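Local coordinates for SxtG (Microseira wollei, PDB 6U1R), which is an amidinotransferase of the saxitoxin biosynthetic pathway that probably transfers an amidino group from a guanidine donor to an amine acceptor through a covalent enzyme intermediate, at residues K106-K111 with R164-E169; A117-S120 with Q125-S128; C131-R136 with E357-F362; A216-R221 with H232-L237; T267-M270 with K276-V279. One frame throughout, in Å; residues are numbered along the deposited sequence.

Interaction 1: K106-K111 with R164-E169; sequences KVRRVK and RDLLKE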
# COMPACT_ATOMS: atom_id res chain seq x y z
N LYS A 106 24.15 12.62 -8.12
CA LYS A 106 22.98 13.41 -8.49
C LYS A 106 22.00 13.46 -7.32
O LYS A 106 21.61 12.41 -6.80
CB LYS A 106 22.31 12.81 -9.71
CG LYS A 106 21.05 13.54 -10.19
CD LYS A 106 20.53 12.88 -11.47
CE LYS A 106 19.15 13.36 -11.88
NZ LYS A 106 18.53 12.41 -12.85
N VAL A 107 21.57 14.66 -6.93
CA VAL A 107 20.73 14.85 -5.75
C VAL A 107 19.35 15.31 -6.20
O VAL A 107 19.23 16.28 -6.96
CB VAL A 107 21.36 15.86 -4.78
CG1 VAL A 107 20.37 16.25 -3.63
CG2 VAL A 107 22.62 15.25 -4.20
N ARG A 108 18.31 14.63 -5.72
CA ARG A 108 16.93 15.05 -5.92
C ARG A 108 16.41 15.61 -4.60
O ARG A 108 16.28 14.88 -3.61
CB ARG A 108 16.05 13.88 -6.38
CG ARG A 108 16.61 13.02 -7.49
CD ARG A 108 16.96 13.80 -8.76
NE ARG A 108 15.78 14.34 -9.44
CZ ARG A 108 15.01 13.67 -10.29
NH1 ARG A 108 15.25 12.41 -10.59
NH2 ARG A 108 13.96 14.28 -10.83
N ARG A 109 16.12 16.92 -4.59
CA ARG A 109 15.65 17.60 -3.38
C ARG A 109 14.14 17.50 -3.31
O ARG A 109 13.44 18.02 -4.19
CB ARG A 109 16.06 19.08 -3.38
CG ARG A 109 17.52 19.36 -3.20
CD ARG A 109 17.77 20.85 -3.47
NE ARG A 109 19.17 21.26 -3.33
CZ ARG A 109 19.67 21.95 -2.31
NH1 ARG A 109 18.90 22.32 -1.28
NH2 ARG A 109 20.95 22.29 -2.32
N VAL A 110 13.62 16.84 -2.28
CA VAL A 110 12.18 16.77 -2.12
C VAL A 110 11.67 18.16 -1.73
O VAL A 110 12.31 18.88 -0.94
CB VAL A 110 11.77 15.71 -1.09
CG1 VAL A 110 12.06 16.18 0.31
CG2 VAL A 110 10.30 15.38 -1.22
N LYS A 111 10.52 18.56 -2.33
CA LYS A 111 9.86 19.83 -2.03
C LYS A 111 8.88 19.65 -0.89
O LYS A 111 8.12 18.67 -0.86
CB LYS A 111 9.09 20.35 -3.25
CG LYS A 111 9.88 20.38 -4.55
CD LYS A 111 8.95 20.49 -5.76
CE LYS A 111 9.67 21.05 -6.97
NZ LYS A 111 11.10 20.60 -7.06
N ARG A 164 5.76 11.90 -4.31
CA ARG A 164 5.03 11.24 -5.38
C ARG A 164 5.43 11.75 -6.77
O ARG A 164 5.36 10.99 -7.74
CB ARG A 164 3.52 11.38 -5.16
CG ARG A 164 2.96 10.39 -4.12
CD ARG A 164 3.22 8.91 -4.49
NE ARG A 164 2.84 7.96 -3.42
CZ ARG A 164 1.58 7.67 -3.15
NH1 ARG A 164 0.61 8.26 -3.83
NH2 ARG A 164 1.27 6.80 -2.21
N ASP A 165 5.83 13.01 -6.90
CA ASP A 165 6.36 13.47 -8.18
C ASP A 165 7.55 12.62 -8.61
O ASP A 165 7.65 12.20 -9.77
CB ASP A 165 6.79 14.94 -8.09
CG ASP A 165 5.63 15.91 -8.09
OD1 ASP A 165 4.56 15.57 -8.62
OD2 ASP A 165 5.80 17.03 -7.56
N LEU A 166 8.49 12.38 -7.69
CA LEU A 166 9.66 11.58 -8.00
C LEU A 166 9.28 10.13 -8.28
O LEU A 166 9.77 9.52 -9.23
CB LEU A 166 10.66 11.67 -6.84
CG LEU A 166 11.47 12.96 -6.79
CD1 LEU A 166 12.09 13.15 -5.42
CD2 LEU A 166 12.54 12.98 -7.90
N LEU A 167 8.40 9.55 -7.45
CA LEU A 167 8.00 8.16 -7.64
C LEU A 167 7.35 7.94 -9.01
O LEU A 167 7.66 6.96 -9.69
CB LEU A 167 7.06 7.74 -6.50
CG LEU A 167 7.75 7.71 -5.11
CD1 LEU A 167 6.75 7.76 -3.93
CD2 LEU A 167 8.59 6.47 -4.98
N LYS A 168 6.45 8.84 -9.42
CA LYS A 168 5.82 8.66 -10.73
C LYS A 168 6.84 8.81 -11.86
O LYS A 168 6.77 8.08 -12.85
CB LYS A 168 4.63 9.64 -10.87
CG LYS A 168 3.44 9.25 -9.98
CD LYS A 168 2.18 10.10 -10.22
CE LYS A 168 2.40 11.56 -9.88
NZ LYS A 168 1.14 12.31 -9.62
N GLU A 169 7.81 9.72 -11.71
CA GLU A 169 8.91 9.82 -12.67
C GLU A 169 9.66 8.50 -12.78
O GLU A 169 9.91 8.00 -13.89
CB GLU A 169 9.87 10.94 -12.28
CG GLU A 169 11.16 10.98 -13.13
CD GLU A 169 12.21 11.94 -12.63
OE1 GLU A 169 11.84 13.03 -12.12
OE2 GLU A 169 13.41 11.59 -12.76

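Interaction 2: A117-S120 with Q125-S128; sequences ASFS and QVRS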
# COMPACT_ATOMS: atom_id res chain seq x y z
N ALA A 117 -1.27 20.56 7.80
CA ALA A 117 -2.69 20.24 7.66
C ALA A 117 -3.08 19.03 8.50
O ALA A 117 -2.35 18.04 8.59
CB ALA A 117 -3.01 20.00 6.19
N SER A 118 -4.26 19.12 9.13
CA SER A 118 -4.85 17.99 9.83
C SER A 118 -5.39 16.96 8.83
O SER A 118 -5.59 17.24 7.65
CB SER A 118 -5.99 18.46 10.74
OG SER A 118 -7.04 19.00 9.96
N PHE A 119 -5.59 15.73 9.32
CA PHE A 119 -6.28 14.72 8.54
C PHE A 119 -6.92 13.70 9.48
O PHE A 119 -6.67 13.68 10.68
CB PHE A 119 -5.34 14.07 7.51
CG PHE A 119 -4.05 13.51 8.09
CD1 PHE A 119 -4.01 12.22 8.61
CD2 PHE A 119 -2.89 14.26 8.09
CE1 PHE A 119 -2.83 11.69 9.11
CE2 PHE A 119 -1.69 13.74 8.60
CZ PHE A 119 -1.66 12.46 9.12
N SER A 120 -7.77 12.84 8.92
CA SER A 120 -8.57 11.97 9.75
C SER A 120 -8.98 10.74 8.95
O SER A 120 -9.13 10.81 7.72
CB SER A 120 -9.83 12.69 10.25
OG SER A 120 -10.64 13.05 9.15
N GLN A 125 -8.16 10.84 14.34
CA GLN A 125 -7.72 12.06 13.68
C GLN A 125 -6.47 12.59 14.36
O GLN A 125 -6.22 12.32 15.54
CB GLN A 125 -8.82 13.14 13.68
CG GLN A 125 -9.17 13.66 15.03
CD GLN A 125 -10.34 14.65 14.98
OE1 GLN A 125 -10.16 15.85 15.16
NE2 GLN A 125 -11.52 14.14 14.71
N VAL A 126 -5.66 13.33 13.59
CA VAL A 126 -4.48 13.98 14.13
C VAL A 126 -4.45 15.43 13.65
O VAL A 126 -5.13 15.80 12.70
CB VAL A 126 -3.17 13.25 13.73
CG1 VAL A 126 -3.14 11.83 14.29
CG2 VAL A 126 -3.01 13.24 12.22
N ARG A 127 -3.66 16.24 14.33
CA ARG A 127 -3.64 17.67 14.07
C ARG A 127 -2.69 18.09 12.96
O ARG A 127 -2.85 19.19 12.42
CB ARG A 127 -3.28 18.42 15.36
CG ARG A 127 -4.40 18.41 16.37
CD ARG A 127 -3.97 18.92 17.74
NE ARG A 127 -5.09 18.86 18.66
CZ ARG A 127 -5.95 19.85 18.87
NH1 ARG A 127 -5.80 21.00 18.23
NH2 ARG A 127 -6.96 19.66 19.72
N SER A 128 -1.72 17.25 12.61
CA SER A 128 -0.78 17.56 11.55
C SER A 128 -0.04 16.29 11.16
O SER A 128 -0.13 15.25 11.82
CB SER A 128 0.24 18.63 11.98
OG SER A 128 1.13 18.12 12.96

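Interaction 3: C131-R136 with E357-F362; sequences CAANPR and ESYYPF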
# COMPACT_ATOMS: atom_id res chain seq x y z
N CYS A 131 7.04 15.60 8.75
CA CYS A 131 7.92 16.36 7.85
C CYS A 131 8.51 15.38 6.83
O CYS A 131 8.26 14.17 6.88
CB CYS A 131 9.02 17.10 8.62
SG CYS A 131 10.29 16.07 9.38
N ALA A 132 9.30 15.91 5.90
CA ALA A 132 9.97 15.08 4.90
C ALA A 132 11.48 15.09 5.08
O ALA A 132 12.24 15.01 4.11
CB ALA A 132 9.59 15.53 3.49
N ALA A 133 11.94 15.13 6.33
CA ALA A 133 13.37 15.14 6.63
C ALA A 133 14.00 13.76 6.50
O ALA A 133 15.22 13.67 6.28
CB ALA A 133 13.61 15.71 8.03
N ASN A 134 13.22 12.68 6.59
CA ASN A 134 13.77 11.32 6.71
C ASN A 134 13.19 10.41 5.63
O ASN A 134 12.38 9.52 5.93
CB ASN A 134 13.46 10.73 8.08
CG ASN A 134 14.04 11.53 9.23
OD1 ASN A 134 15.20 11.35 9.59
ND2 ASN A 134 13.24 12.39 9.84
N PRO A 135 13.61 10.56 4.37
CA PRO A 135 13.17 9.61 3.33
C PRO A 135 13.41 8.15 3.68
O PRO A 135 12.64 7.26 3.26
CB PRO A 135 14.00 10.01 2.09
CG PRO A 135 14.68 11.27 2.42
CD PRO A 135 14.64 11.50 3.89
N ARG A 136 14.48 7.87 4.43
CA ARG A 136 14.85 6.49 4.77
C ARG A 136 13.76 5.79 5.59
O ARG A 136 13.68 4.56 5.57
CB ARG A 136 16.17 6.50 5.56
CG ARG A 136 16.78 5.14 5.89
CD ARG A 136 17.51 4.52 4.71
NE ARG A 136 18.54 5.40 4.15
CZ ARG A 136 19.32 5.06 3.12
NH1 ARG A 136 19.25 3.85 2.60
NH2 ARG A 136 20.20 5.93 2.64
N GLU A 357 24.74 18.48 13.05
CA GLU A 357 23.98 18.31 14.30
C GLU A 357 22.68 19.09 14.31
O GLU A 357 21.78 18.74 15.09
CB GLU A 357 24.80 18.70 15.52
CG GLU A 357 25.95 17.77 15.78
CD GLU A 357 26.48 17.87 17.19
OE1 GLU A 357 26.41 18.97 17.79
OE2 GLU A 357 26.96 16.83 17.69
N SER A 358 22.54 20.14 13.47
CA SER A 358 21.28 20.88 13.39
C SER A 358 20.17 20.05 12.79
O SER A 358 19.00 20.43 12.90
CB SER A 358 21.44 22.15 12.55
OG SER A 358 22.29 23.08 13.21
N TYR A 359 20.50 18.94 12.13
CA TYR A 359 19.50 18.03 11.60
C TYR A 359 18.96 17.08 12.66
O TYR A 359 17.84 16.59 12.52
CB TYR A 359 20.11 17.24 10.44
CG TYR A 359 19.13 16.92 9.32
CD1 TYR A 359 18.88 17.84 8.31
CD2 TYR A 359 18.50 15.68 9.25
CE1 TYR A 359 18.00 17.56 7.27
CE2 TYR A 359 17.61 15.38 8.21
CZ TYR A 359 17.36 16.32 7.23
OH TYR A 359 16.50 16.04 6.20
N TYR A 360 19.73 16.83 13.72
CA TYR A 360 19.33 15.81 14.70
C TYR A 360 17.96 16.04 15.31
O TYR A 360 17.27 15.05 15.59
CB TYR A 360 20.38 15.72 15.81
CG TYR A 360 21.76 15.21 15.41
CD1 TYR A 360 22.05 14.78 14.13
CD2 TYR A 360 22.77 15.17 16.36
CE1 TYR A 360 23.32 14.33 13.80
CE2 TYR A 360 24.03 14.72 16.04
CZ TYR A 360 24.30 14.29 14.77
OH TYR A 360 25.55 13.84 14.44
N PRO A 361 17.52 17.28 15.59
CA PRO A 361 16.17 17.45 16.17
C PRO A 361 15.06 17.02 15.23
O PRO A 361 13.92 16.83 15.68
CB PRO A 361 16.08 18.96 16.46
CG PRO A 361 17.45 19.50 16.33
CD PRO A 361 18.23 18.56 15.47
N PHE A 362 15.36 16.86 13.95
CA PHE A 362 14.41 16.32 12.98
C PHE A 362 14.49 14.80 12.89
O PHE A 362 13.90 14.21 11.98
CB PHE A 362 14.64 16.96 11.62
CG PHE A 362 14.48 18.45 11.64
CD1 PHE A 362 15.55 19.25 12.02
CD2 PHE A 362 13.26 19.05 11.35
CE1 PHE A 362 15.42 20.64 12.08
CE2 PHE A 362 13.11 20.43 11.41
CZ PHE A 362 14.18 21.23 11.78

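Interaction 4: A216-R221 with H232-L237; sequences AADFVR and HVTNSL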
# COMPACT_ATOMS: atom_id res chain seq x y z
N ALA A 216 10.79 1.60 7.20
CA ALA A 216 11.84 1.05 6.35
C ALA A 216 13.20 1.16 7.02
O ALA A 216 14.08 0.32 6.80
CB ALA A 216 11.84 1.78 5.00
N ALA A 217 13.39 2.16 7.87
CA ALA A 217 14.69 2.37 8.49
C ALA A 217 14.96 1.43 9.65
O ALA A 217 16.04 1.52 10.26
CB ALA A 217 14.82 3.82 8.95
N ASP A 218 14.04 0.51 9.97
CA ASP A 218 14.38 -0.60 10.86
C ASP A 218 15.09 -1.75 10.13
O ASP A 218 15.32 -2.81 10.74
CB ASP A 218 13.12 -1.14 11.56
CG ASP A 218 12.80 -0.40 12.85
OD1 ASP A 218 13.75 -0.11 13.61
OD2 ASP A 218 11.60 -0.11 13.08
N PHE A 219 15.48 -1.54 8.86
CA PHE A 219 16.17 -2.53 8.05
C PHE A 219 17.40 -1.92 7.36
O PHE A 219 17.39 -0.74 6.99
CB PHE A 219 15.24 -3.13 6.98
CG PHE A 219 14.01 -3.76 7.56
CD1 PHE A 219 12.88 -3.00 7.81
CD2 PHE A 219 13.99 -5.10 7.87
CE1 PHE A 219 11.76 -3.56 8.36
CE2 PHE A 219 12.85 -5.68 8.41
CZ PHE A 219 11.74 -4.91 8.66
N VAL A 220 18.46 -2.73 7.22
CA VAL A 220 19.62 -2.37 6.42
C VAL A 220 19.90 -3.52 5.45
O VAL A 220 19.59 -4.68 5.73
CB VAL A 220 20.87 -2.06 7.27
CG1 VAL A 220 20.74 -0.69 7.88
CG2 VAL A 220 21.08 -3.12 8.35
N ARG A 221 20.48 -3.18 4.29
CA ARG A 221 20.49 -4.06 3.12
C ARG A 221 21.89 -4.55 2.76
O ARG A 221 22.79 -3.73 2.54
CB ARG A 221 19.89 -3.33 1.92
CG ARG A 221 18.37 -3.01 2.08
CD ARG A 221 17.85 -1.96 1.11
NE ARG A 221 18.69 -0.78 1.24
CZ ARG A 221 19.31 -0.15 0.26
NH1 ARG A 221 19.12 -0.50 -1.02
NH2 ARG A 221 20.12 0.85 0.56
N HIS A 232 9.67 0.03 18.48
CA HIS A 232 8.39 0.63 18.83
C HIS A 232 7.47 0.87 17.63
O HIS A 232 6.31 1.21 17.86
CB HIS A 232 8.61 1.93 19.58
CG HIS A 232 9.11 1.70 20.97
ND1 HIS A 232 8.39 0.99 21.91
CD2 HIS A 232 10.27 2.04 21.58
CE1 HIS A 232 9.07 0.93 23.04
NE2 HIS A 232 10.22 1.57 22.87
N VAL A 233 7.93 0.67 16.39
CA VAL A 233 7.05 0.81 15.23
C VAL A 233 7.00 -0.44 14.34
O VAL A 233 6.08 -0.54 13.53
CB VAL A 233 7.42 2.05 14.38
CG1 VAL A 233 7.27 3.32 15.21
CG2 VAL A 233 8.82 1.92 13.81
N THR A 234 7.94 -1.38 14.46
CA THR A 234 8.01 -2.54 13.58
C THR A 234 7.69 -3.79 14.40
O THR A 234 8.40 -4.08 15.38
CB THR A 234 9.40 -2.65 12.94
OG1 THR A 234 9.60 -1.55 12.04
CG2 THR A 234 9.53 -3.94 12.14
N ASN A 235 6.63 -4.51 14.04
CA ASN A 235 6.23 -5.72 14.74
C ASN A 235 6.50 -6.97 13.91
O ASN A 235 7.03 -6.92 12.80
CB ASN A 235 4.76 -5.63 15.18
CG ASN A 235 3.78 -5.56 14.02
OD1 ASN A 235 4.15 -5.56 12.85
ND2 ASN A 235 2.50 -5.47 14.35
N SER A 236 6.18 -8.12 14.50
CA SER A 236 6.48 -9.39 13.83
C SER A 236 5.68 -9.54 12.55
O SER A 236 6.18 -10.07 11.56
CB SER A 236 6.24 -10.57 14.78
OG SER A 236 7.19 -10.61 15.84
N LEU A 237 4.42 -9.08 12.55
CA LEU A 237 3.61 -9.16 11.33
C LEU A 237 4.22 -8.33 10.20
O LEU A 237 4.17 -8.72 9.03
CB LEU A 237 2.18 -8.68 11.59
CG LEU A 237 1.16 -9.64 12.24
CD1 LEU A 237 -0.22 -8.95 12.29
CD2 LEU A 237 1.07 -10.95 11.50

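Interaction 5: T267-M270 with K276-V279; sequences TTLM and KILV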
# COMPACT_ATOMS: atom_id res chain seq x y z
N THR A 267 21.36 3.45 13.78
CA THR A 267 22.41 3.76 14.75
C THR A 267 22.82 2.52 15.55
O THR A 267 23.53 2.65 16.55
CB THR A 267 21.99 4.87 15.73
OG1 THR A 267 20.86 4.47 16.50
CG2 THR A 267 21.68 6.15 15.01
N THR A 268 22.43 1.33 15.09
CA THR A 268 22.67 0.07 15.78
C THR A 268 23.54 -0.88 14.97
O THR A 268 24.54 -1.41 15.50
CB THR A 268 21.32 -0.61 16.13
OG1 THR A 268 20.56 0.22 17.02
CG2 THR A 268 21.52 -2.00 16.75
N LEU A 269 23.19 -1.09 13.70
CA LEU A 269 23.83 -2.08 12.83
C LEU A 269 23.95 -1.44 11.45
O LEU A 269 22.93 -1.24 10.78
CB LEU A 269 22.99 -3.36 12.78
CG LEU A 269 23.65 -4.61 12.18
CD1 LEU A 269 24.59 -5.27 13.17
CD2 LEU A 269 22.59 -5.57 11.70
N MET A 270 25.17 -1.13 11.03
CA MET A 270 25.41 -0.40 9.78
C MET A 270 26.43 -1.10 8.90
O MET A 270 27.65 -0.97 9.11
CB MET A 270 25.84 1.03 10.08
CG MET A 270 24.66 1.85 10.63
SD MET A 270 23.44 2.10 9.33
CE MET A 270 24.09 3.63 8.59
N LYS A 276 32.34 -5.87 6.11
CA LYS A 276 32.57 -4.85 7.13
C LYS A 276 31.24 -4.30 7.65
O LYS A 276 30.50 -3.67 6.90
CB LYS A 276 33.40 -3.69 6.56
CG LYS A 276 34.70 -4.10 5.87
CD LYS A 276 35.67 -4.72 6.85
CE LYS A 276 36.91 -5.27 6.12
NZ LYS A 276 37.67 -4.19 5.48
N ILE A 277 30.96 -4.49 8.93
CA ILE A 277 29.71 -4.01 9.52
C ILE A 277 29.99 -3.32 10.85
O ILE A 277 30.68 -3.88 11.71
CB ILE A 277 28.69 -5.16 9.66
CG1 ILE A 277 27.32 -4.64 10.10
CG2 ILE A 277 29.22 -6.29 10.55
CD1 ILE A 277 26.20 -5.64 9.80
N LEU A 278 29.48 -2.10 10.98
CA LEU A 278 29.65 -1.26 12.15
C LEU A 278 28.55 -1.54 13.17
O LEU A 278 27.36 -1.52 12.82
CB LEU A 278 29.61 0.20 11.70
CG LEU A 278 29.77 1.36 12.68
CD1 LEU A 278 31.17 1.38 13.24
CD2 LEU A 278 29.46 2.68 11.98
N VAL A 279 28.94 -1.77 14.43
CA VAL A 279 28.00 -2.20 15.46
C VAL A 279 28.09 -1.31 16.69
O VAL A 279 29.18 -0.90 17.10
CB VAL A 279 28.25 -3.68 15.84
CG1 VAL A 279 27.35 -4.08 16.95
CG2 VAL A 279 28.05 -4.55 14.62

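Interaction 1: K106-K111 with R164-E169
R108 reaches from strand 106-109 across the side chain of L166 to clasp the carboxylate of E169, both of the latter on helix 164-172. R108 CB starts against the leucine, 3.9 Å from L166 CD2 and a little further from L166 CD1, and R108 CG is 4.1 Å from L166 CD2. The chain then bends at chi2 and again at chi3, which folds the guanidinium back over L166 instead of letting it run straight out from the strand. As a result L166 CD2 lies over the middle of one guanidinium face, 3.5 Å from R108 CZ, with NE under the same methyl.

In the fold this joins an outer strand of the sheet formed with strands 37-42 and 370-375 to a helix lying next to it, within the α/β propeller known for amidinotransferases. L166 also packs on I41 of the central strand.

Beyond CZ the contact becomes polar and end-on. R108 NH2 meets E169 OE1 on its syn lone pair at 2.8 Å, and R108 NH1 meets E169 OE2 at 3.0 Å, from the syn side but 32° out of the carboxylate plane. Both oxygens stay close to the guanidinium plane; the two flat groups are turned 33° from coplanar. E169 presents its acid by an extended chain with CG anti to the backbone N (chi1 172°). R108 NH1 has a second salt-bridge partner in E39, on strand 37-42.

Interaction 2: A117-S120 with Q125-S128
V126 lays its CG2 methyl on one face of the F119 ring, a CH-pi contact 3.6 Å from the ring centroid and displaced toward the CE1-CZ rim, with V126 CG2 3.5 Å from F119 CZ. Both groups reach this place in the same way: F119 CG (chi1 53°) and V126 CG2 each lie between their own backbone N and carbonyl carbon, which swings the ring across to the partner strand and turns the CG2 methyl onto the ring face. S120 and Q125 adopt the equivalent conformation on the other face of the hairpin, where S120 CB and Q125 CB are 3.6 Å apart in a non-hydrogen-bonded antiparallel pair; the glutamine then extends away.

F119 and V126 form the hydrogen-bonded pair. V126 N gives a good bond to F119 O at 3.1 Å, whereas the return bond from F119 N to V126 O is weak at 3.4 Å. Further along, S128 CA directs its hydrogen at A117 O.

F119 meets F158 edge-to-face, S128 OG bonds G78 N, and S120 OG bonds S120 OG of the second subunit. The short hairpin thus sits at the dimer interface, following strand 106-109 and preceding helix 135-138 in the chain.

Interaction 3: C131-R136 with E357-F362
The end of the Y359 side chain overlaps A133: Y359 OH lies 3.4 Å from A133 CB and gives a 2.7 Å hydrogen bond to A133 O. The carbonyl is approached in its own plane, on a lone pair, with a C=O...OH angle of 114°, and A133 O in turn lies at the edge of the tyrosine ring, near the ring plane. Y359 chi1, at -145°, departs from a staggered position, and this turn carries the ring over to the 131-136 segment. A133 CB also rests against F362 CB at 3.9 Å, so the one methyl touches both the tyrosine end and the phenylalanine stem.

A second bond runs the other way, from segment 131-136 to 357-362. N134 ND2 donates to F362 O at 2.9 Å with an N-H...O angle of 167°; the acceptor lies in the plane of the asparagine amide, and the N-H points almost straight down the carbonyl bond. The turn at A133 is further tied by its own N, with A133 N bonding C131 SG at 3.6 Å.

Around this pair, F362 stacks on Y81 and touches A89 of helix 83-102, and Y359 stacks on F356. R136, two residues on from N134, shares a backbone hydrogen bond with C368, the predicted amidino-cysteine residue, and the N134 side chain lies about 3 Å from that of C368.

All four touching residues are buried, and the two carbonyls that face across the contact each receive a donor. The bond to F362 O fixes the rotation of the N134 amide, which makes the 357-362 loop a probable second shell for the active-site cysteine.

Interaction 4: A216-R221 with H232-L237
D218 and T234 are the residues whose backbones come nearest, yet D218 CA and T234 CA are still 7.2 Å apart, so side chains alone bridge the two segments. D218 closes the 3-10 turn 216-218, secured by the bond from F219 N to A216 O, and strand 219-222 begins directly after it. T234 lies in the loop just before helix 236-245, where N235 takes the N-cap position and its OD1 caps G238 N.

The side chains of D218 and T234 approach from opposite directions. T234 OG1 donates to D218 OD2 at 2.7 Å, coming to the anti side of the oxygen and 22° out of the carboxylate plane. With OG1 beside the backbone N (chi1 -67°), T234 turns its other branch toward the F219 ring, where T234 CG2 is 4.2 Å from F219 CZ. V233 adds its CG2 methyl, with V233 CG2 3.5 Å from D218 OD2, and also packs on D215, a predicted active-site residue.

The D218 side chain is about 4 Å from that of H264, another predicted active-site residue. T234 OG1 and S231 OG both hydrogen-bond OD2 of the buried carboxylate, and Q229 NE2 bonds OD1. Bonds to both oxygens should hold the rotation of this carboxylate, in a contact that lies close to H264 and D215.

Interaction 5: T267-M270 with K276-V279
M270 and L278 face each other as a hydrogen-bonded antiparallel pair, M270 N donating to L278 O and L278 N to M270 O, each at 2.9 Å. Next to them L269 and V279 form the non-hydrogen-bonded pair, reinforced by the CA hydrogen of V279, with V279 CA 3.5 Å from T268 O. On the face that carries L269 and V279 the side chains interlock: L269 CG meets I277 CD1 at 3.6 Å, and L269 CD1 lies 3.8 Å from V279 CG2, the leucine and valine running side by side in the same direction. I277 reaches diagonally because its CG1 is anti to the backbone N (chi1 -173°) and the chain stays extended to CD1. On the other face M270 CB and L278 CB are 4.2 Å apart, after which the methionine bends at chi2 and chi3 and turns its end away, its side chain touching H367.

These strands make the hairpin 269-273/276-279. Its second strand is bonded along its other edge to the parallel strand 297-300, through I277 with L299 and D297 and through V279 with L299, and to A301 just past it. At the open end of the hairpin, T267 O bonds N280 ND2, while I255 packs on T268 and L269.

No charged group takes part. The backbone N and O of M270 and L278 are satisfied across the hairpin, those of I277 and V279 on the adjoining strand side, and apolar side chains pack on both faces. The hairpin begins soon after the predicted active-site residue H264 in the chain, and the M270 side chain is about 8 Å from that of C368.

Interactions 1 and 2 lie toward the outside of the chain, their centres 25 Å apart, and both reach the second subunit; hairpin 119-120/125-126 follows strand 106-109 and is nested in the loop closed by interaction 1. Interaction 3, at the start of helix 135-138, alternates with interaction 1 along the sequence and touches it where V110 packs on A132. Its long loop contains interactions 4 and 5, in series on strand 219-222 and hairpin 269-273/276-279, with centres 15 Å apart. R136 packs on A216 and A217, and V220 on L269 and M270, so interactions 3, 4 and 5 form a connected series running close to the predicted active-site residues.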